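Local coordinates for protein peptide methionine sulfoxide reductase msrA/msrB (Neisseria meningitidis, PDB 3BQG) that reduces methionine sulfoxide in peptides and proteins back to methionine, here as the MsrA domain of PilB with its cysteine trapped as the sulfenic acid, at residues Val30-Pro41 against Leu132-Gln143. The protein carries 1 engineered substitution. Sequence-based numbering, arbitrary orientation.
Sequences VSGYANGNTKNP and LKNFYDAEEYHQ
Bent at chi2 (-58°), the side chain of Q143 lays its amide along the backbone of S31 and grips both of its polar atoms: OE1 takes the N-H of S31 on an in-plane lone pair, 3.1 Å from OE1 to S31 N, and NE2 donates to S31 O at 2.9 Å. A primary amide suits this place because it carries donor and acceptor side by side. S31 O also receives A138 N, while NE2 of Q143 reaches back to A138 O, tying the residues after strand 135-137 to strand 26-34. Y33, with CG beside its backbone N (chi1 -45°), has a ring long enough to carry its hydroxyl past A138 to the syn lone pair of E139 OE1, 2.8 Å from OH. The carboxylate stands almost square to the ring, and its OE2 is held by the backbone N of Y43.

Between the strands, Y33 and Y136 form the antiparallel hydrogen-bonded pair. G32, lacking a side chain, lets F135 CZ come within 3.5 Å of its CA, close to Y136 O as well. The Y136 ring lies under the returning loop, with N40 N 3.3 Å above its centre and P41 CD 3.4 Å from Y136 CD2. Farther along, N35 OD1 accepts K133 N at 2.7 Å, and the N134 amide matches G36, OD1 taking G36 N and ND2 giving to G36 O.

Here the short edge strand 135-137 joins strand 26-34 at the border of the mixed sheet of the MsrA alpha/beta fold; H142, its ND1 hydrogen-bonded to W14 NE1, sits beside the segment carrying oxidised C12, suggesting that this corner borders the active site.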
loop_
_atom_site.group_PDB
_atom_site.type_symbol
_atom_site.label_atom_id
_atom_site.label_comp_id
_atom_site.label_asym_id
_atom_site.label_seq_id
_atom_site.Cartn_x
_atom_site.Cartn_y
_atom_site.Cartn_z
ATOM N N VAL A 30 1.386 2.182 -9.004
ATOM C CA VAL A 30 0.186 1.742 -9.707
ATOM C C VAL A 30 -0.863 1.154 -8.763
ATOM O O VAL A 30 -0.582 0.221 -8.018
ATOM C CB VAL A 30 0.549 0.673 -10.766
ATOM C CG1 VAL A 30 -0.706 0.151 -11.449
ATOM C CG2 VAL A 30 1.505 1.271 -11.792
ATOM N N SER A 31 -2.069 1.708 -8.800
ATOM C CA SER A 31 -3.150 1.215 -7.954
ATOM C C SER A 31 -3.772 -0.023 -8.589
ATOM O O SER A 31 -3.906 -0.113 -9.812
ATOM C CB SER A 31 -4.222 2.295 -7.757
ATOM O OG SER A 31 -3.753 3.333 -6.915
ATOM N N GLY A 32 -4.153 -0.979 -7.748
ATOM C CA GLY A 32 -4.746 -2.208 -8.248
ATOM C C GLY A 32 -5.424 -3.031 -7.168
ATOM O O GLY A 32 -5.591 -2.575 -6.037
ATOM N N TYR A 33 -5.790 -4.259 -7.521
ATOM C CA TYR A 33 -6.486 -5.180 -6.624
ATOM C C TYR A 33 -5.603 -6.404 -6.409
ATOM O O TYR A 33 -5.241 -7.088 -7.369
ATOM C CB TYR A 33 -7.804 -5.582 -7.278
ATOM C CG TYR A 33 -8.537 -4.393 -7.862
ATOM C CD1 TYR A 33 -9.093 -3.424 -7.030
ATOM C CD2 TYR A 33 -8.644 -4.216 -9.248
ATOM C CE1 TYR A 33 -9.737 -2.311 -7.551
ATOM C CE2 TYR A 33 -9.288 -3.098 -9.783
ATOM C CZ TYR A 33 -9.831 -2.153 -8.925
ATOM O OH TYR A 33 -10.487 -1.051 -9.423
ATOM N N ALA A 34 -5.277 -6.693 -5.152
ATOM C CA ALA A 34 -4.387 -7.807 -4.849
ATOM C C ALA A 34 -4.930 -8.881 -3.926
ATOM O O ALA A 34 -5.802 -8.630 -3.093
ATOM C CB ALA A 34 -3.089 -7.264 -4.265
ATOM N N ASN A 35 -4.368 -10.078 -4.078
ATOM C CA ASN A 35 -4.715 -11.237 -3.264
ATOM C C ASN A 35 -6.208 -11.467 -3.083
ATOM O O ASN A 35 -6.702 -11.587 -1.962
ATOM C CB ASN A 35 -4.024 -11.129 -1.897
ATOM C CG ASN A 35 -2.519 -11.365 -1.979
ATOM O OD1 ASN A 35 -1.932 -11.355 -3.064
ATOM N ND2 ASN A 35 -1.888 -11.566 -0.827
ATOM N N GLY A 36 -6.920 -11.522 -4.203
ATOM C CA GLY A 36 -8.342 -11.778 -4.165
ATOM C C GLY A 36 -8.555 -13.222 -4.584
ATOM O O GLY A 36 -7.590 -13.971 -4.767
ATOM N N ASN A 37 -9.810 -13.609 -4.770
ATOM C CA ASN A 37 -10.134 -14.976 -5.141
ATOM C C ASN A 37 -10.367 -15.150 -6.632
ATOM O O ASN A 37 -10.532 -16.272 -7.117
ATOM C CB ASN A 37 -11.378 -15.417 -4.375
ATOM C CG ASN A 37 -11.174 -15.383 -2.876
ATOM O OD1 ASN A 37 -12.089 -15.056 -2.122
ATOM N ND2 ASN A 37 -9.975 -15.734 -2.434
ATOM N N THR A 38 -10.376 -14.044 -7.364
ATOM C CA THR A 38 -10.618 -14.111 -8.798
ATOM C C THR A 38 -9.556 -13.382 -9.595
ATOM O O THR A 38 -8.757 -12.622 -9.045
ATOM C CB THR A 38 -11.978 -13.488 -9.151
ATOM O OG1 THR A 38 -11.919 -12.072 -8.943
ATOM C CG2 THR A 38 -13.066 -14.061 -8.268
ATOM N N LYS A 39 -9.563 -13.609 -10.901
ATOM C CA LYS A 39 -8.609 -12.961 -11.784
ATOM C C LYS A 39 -9.274 -11.805 -12.528
ATOM O O LYS A 39 -10.466 -11.847 -12.826
ATOM C CB LYS A 39 -8.049 -13.972 -12.785
ATOM C CG LYS A 39 -7.335 -15.133 -12.124
ATOM C CD LYS A 39 -6.500 -15.912 -13.120
ATOM C CE LYS A 39 -5.558 -16.861 -12.397
ATOM N NZ LYS A 39 -4.552 -17.437 -13.321
ATOM N N ASN A 40 -8.496 -10.764 -12.802
ATOM C CA ASN A 40 -8.981 -9.597 -13.530
ATOM C C ASN A 40 -10.266 -8.960 -13.000
ATOM O O ASN A 40 -11.203 -8.727 -13.761
ATOM C CB ASN A 40 -9.178 -9.974 -14.998
ATOM C CG ASN A 40 -7.916 -10.514 -15.632
ATOM O OD1 ASN A 40 -6.896 -9.825 -15.695
ATOM N ND2 ASN A 40 -7.973 -11.757 -16.103
ATOM N N PRO A 41 -10.332 -8.659 -11.695
ATOM C CA PRO A 41 -11.568 -8.045 -11.203
ATOM C C PRO A 41 -11.693 -6.576 -11.604
ATOM O O PRO A 41 -10.698 -5.917 -11.926
ATOM C CB PRO A 41 -11.447 -8.208 -9.691
ATOM C CG PRO A 41 -9.973 -8.015 -9.480
ATOM C CD PRO A 41 -9.374 -8.866 -10.592
ATOM N N LEU A 132 2.703 -12.144 -2.728
ATOM C CA LEU A 132 1.705 -11.545 -3.602
ATOM C C LEU A 132 1.171 -12.727 -4.402
ATOM O O LEU A 132 1.924 -13.368 -5.139
ATOM C CB LEU A 132 2.330 -10.536 -4.561
ATOM C CG LEU A 132 1.330 -10.001 -5.600
ATOM C CD1 LEU A 132 0.530 -8.845 -5.003
ATOM C CD2 LEU A 132 2.061 -9.556 -6.847
ATOM N N LYS A 133 -0.115 -13.025 -4.245
ATOM C CA LYS A 133 -0.738 -14.141 -4.949
ATOM C C LYS A 133 -1.221 -13.690 -6.322
ATOM O O LYS A 133 -1.071 -14.404 -7.314
ATOM C CB LYS A 133 -1.910 -14.676 -4.133
ATOM C CG LYS A 133 -1.514 -15.377 -2.831
ATOM C CD LYS A 133 -2.694 -15.503 -1.880
ATOM C CE LYS A 133 -3.996 -15.886 -2.596
ATOM N NZ LYS A 133 -4.592 -14.751 -3.386
ATOM N N ASN A 134 -1.801 -12.497 -6.368
ATOM C CA ASN A 134 -2.279 -11.930 -7.614
ATOM C C ASN A 134 -2.434 -10.416 -7.505
ATOM O O ASN A 134 -2.749 -9.888 -6.433
ATOM C CB ASN A 134 -3.610 -12.588 -8.021
ATOM C CG ASN A 134 -4.685 -12.459 -6.959
ATOM O OD1 ASN A 134 -5.369 -11.440 -6.867
ATOM N ND2 ASN A 134 -4.832 -13.493 -6.142
ATOM N N PHE A 135 -2.164 -9.722 -8.608
ATOM C CA PHE A 135 -2.312 -8.276 -8.657
ATOM C C PHE A 135 -2.828 -7.892 -10.029
ATOM O O PHE A 135 -2.306 -8.354 -11.044
ATOM C CB PHE A 135 -0.989 -7.545 -8.421
ATOM C CG PHE A 135 -1.124 -6.044 -8.444
ATOM C CD1 PHE A 135 -1.547 -5.351 -7.315
ATOM C CD2 PHE A 135 -0.877 -5.329 -9.614
ATOM C CE1 PHE A 135 -1.718 -3.967 -7.344
ATOM C CE2 PHE A 135 -1.043 -3.944 -9.663
ATOM C CZ PHE A 135 -1.467 -3.258 -8.525
ATOM N N TYR A 136 -3.848 -7.041 -10.048
ATOM C CA TYR A 136 -4.453 -6.568 -11.290
ATOM C C TYR A 136 -4.623 -5.051 -11.214
ATOM O O TYR A 136 -5.203 -4.537 -10.254
ATOM C CB TYR A 136 -5.811 -7.246 -11.478
ATOM C CG TYR A 136 -5.719 -8.757 -11.441
ATOM C CD1 TYR A 136 -5.284 -9.478 -12.555
ATOM C CD2 TYR A 136 -6.004 -9.463 -10.270
ATOM C CE1 TYR A 136 -5.130 -10.863 -12.501
ATOM C CE2 TYR A 136 -5.854 -10.851 -10.208
ATOM C CZ TYR A 136 -5.416 -11.541 -11.326
ATOM O OH TYR A 136 -5.260 -12.910 -11.268
ATOM N N ASP A 137 -4.108 -4.344 -12.219
ATOM C CA ASP A 137 -4.197 -2.878 -12.282
ATOM C C ASP A 137 -5.640 -2.383 -12.229
ATOM O O ASP A 137 -6.527 -2.984 -12.833
ATOM C CB ASP A 137 -3.595 -2.351 -13.589
ATOM C CG ASP A 137 -2.110 -2.601 -13.704
ATOM O OD1 ASP A 137 -1.538 -3.301 -12.846
ATOM O OD2 ASP A 137 -1.516 -2.090 -14.676
ATOM N N ALA A 138 -5.864 -1.276 -11.525
ATOM C CA ALA A 138 -7.194 -0.688 -11.440
ATOM C C ALA A 138 -7.436 0.053 -12.753
ATOM O O ALA A 138 -6.492 0.311 -13.504
ATOM C CB ALA A 138 -7.266 0.285 -10.277
ATOM N N GLU A 139 -8.695 0.377 -13.030
ATOM C CA GLU A 139 -9.052 1.096 -14.253
ATOM C C GLU A 139 -8.290 2.417 -14.354
ATOM O O GLU A 139 -7.841 2.970 -13.346
ATOM C CB GLU A 139 -10.562 1.348 -14.294
ATOM C CG GLU A 139 -11.388 0.071 -14.371
ATOM C CD GLU A 139 -11.680 -0.542 -13.007
ATOM O OE1 GLU A 139 -10.849 -0.399 -12.079
ATOM O OE2 GLU A 139 -12.743 -1.184 -12.873
ATOM N N GLU A 140 -8.139 2.912 -15.577
ATOM C CA GLU A 140 -7.411 4.151 -15.822
ATOM C C GLU A 140 -7.904 5.352 -15.018
ATOM O O GLU A 140 -7.098 6.157 -14.551
ATOM C CB GLU A 140 -7.425 4.464 -17.327
ATOM C CG GLU A 140 -6.966 5.868 -17.713
ATOM C CD GLU A 140 -8.114 6.872 -17.740
ATOM O OE1 GLU A 140 -9.145 6.577 -18.392
ATOM O OE2 GLU A 140 -7.983 7.952 -17.116
ATOM N N TYR A 141 -9.210 5.483 -14.833
ATOM C CA TYR A 141 -9.704 6.623 -14.076
ATOM C C TYR A 141 -9.227 6.609 -12.627
ATOM O O TYR A 141 -9.275 7.633 -11.948
ATOM C CB TYR A 141 -11.236 6.715 -14.134
ATOM C CG TYR A 141 -12.002 5.596 -13.466
ATOM C CD1 TYR A 141 -12.279 4.408 -14.144
ATOM C CD2 TYR A 141 -12.501 5.748 -12.170
ATOM C CE1 TYR A 141 -13.048 3.399 -13.552
ATOM C CE2 TYR A 141 -13.266 4.746 -11.570
ATOM C CZ TYR A 141 -13.538 3.579 -12.265
ATOM O OH TYR A 141 -14.316 2.604 -11.684
ATOM N N HIS A 142 -8.757 5.455 -12.156
ATOM C CA HIS A 142 -8.253 5.339 -10.789
ATOM C C HIS A 142 -6.774 5.715 -10.666
ATOM O O HIS A 142 -6.333 6.159 -9.606
ATOM C CB HIS A 142 -8.450 3.914 -10.263
ATOM C CG HIS A 142 -9.845 3.624 -9.805
ATOM N ND1 HIS A 142 -10.466 4.349 -8.811
ATOM C CD2 HIS A 142 -10.731 2.677 -10.191
ATOM C CE1 HIS A 142 -11.675 3.860 -8.604
ATOM N NE2 HIS A 142 -11.861 2.844 -9.428
ATOM N N GLN A 143 -6.004 5.529 -11.737
ATOM C CA GLN A 143 -4.577 5.859 -11.708
ATOM C C GLN A 143 -4.392 7.379 -11.637
ATOM O O GLN A 143 -5.059 8.119 -12.363
ATOM C CB GLN A 143 -3.877 5.326 -12.962
ATOM C CG GLN A 143 -4.088 3.842 -13.240
ATOM C CD GLN A 143 -3.637 2.954 -12.091
ATOM O OE1 GLN A 143 -2.764 3.330 -11.312
ATOM N NE2 GLN A 143 -4.222 1.763 -11.994
HETATM O O HOH W 1 -5.019 5.821 -7.342
#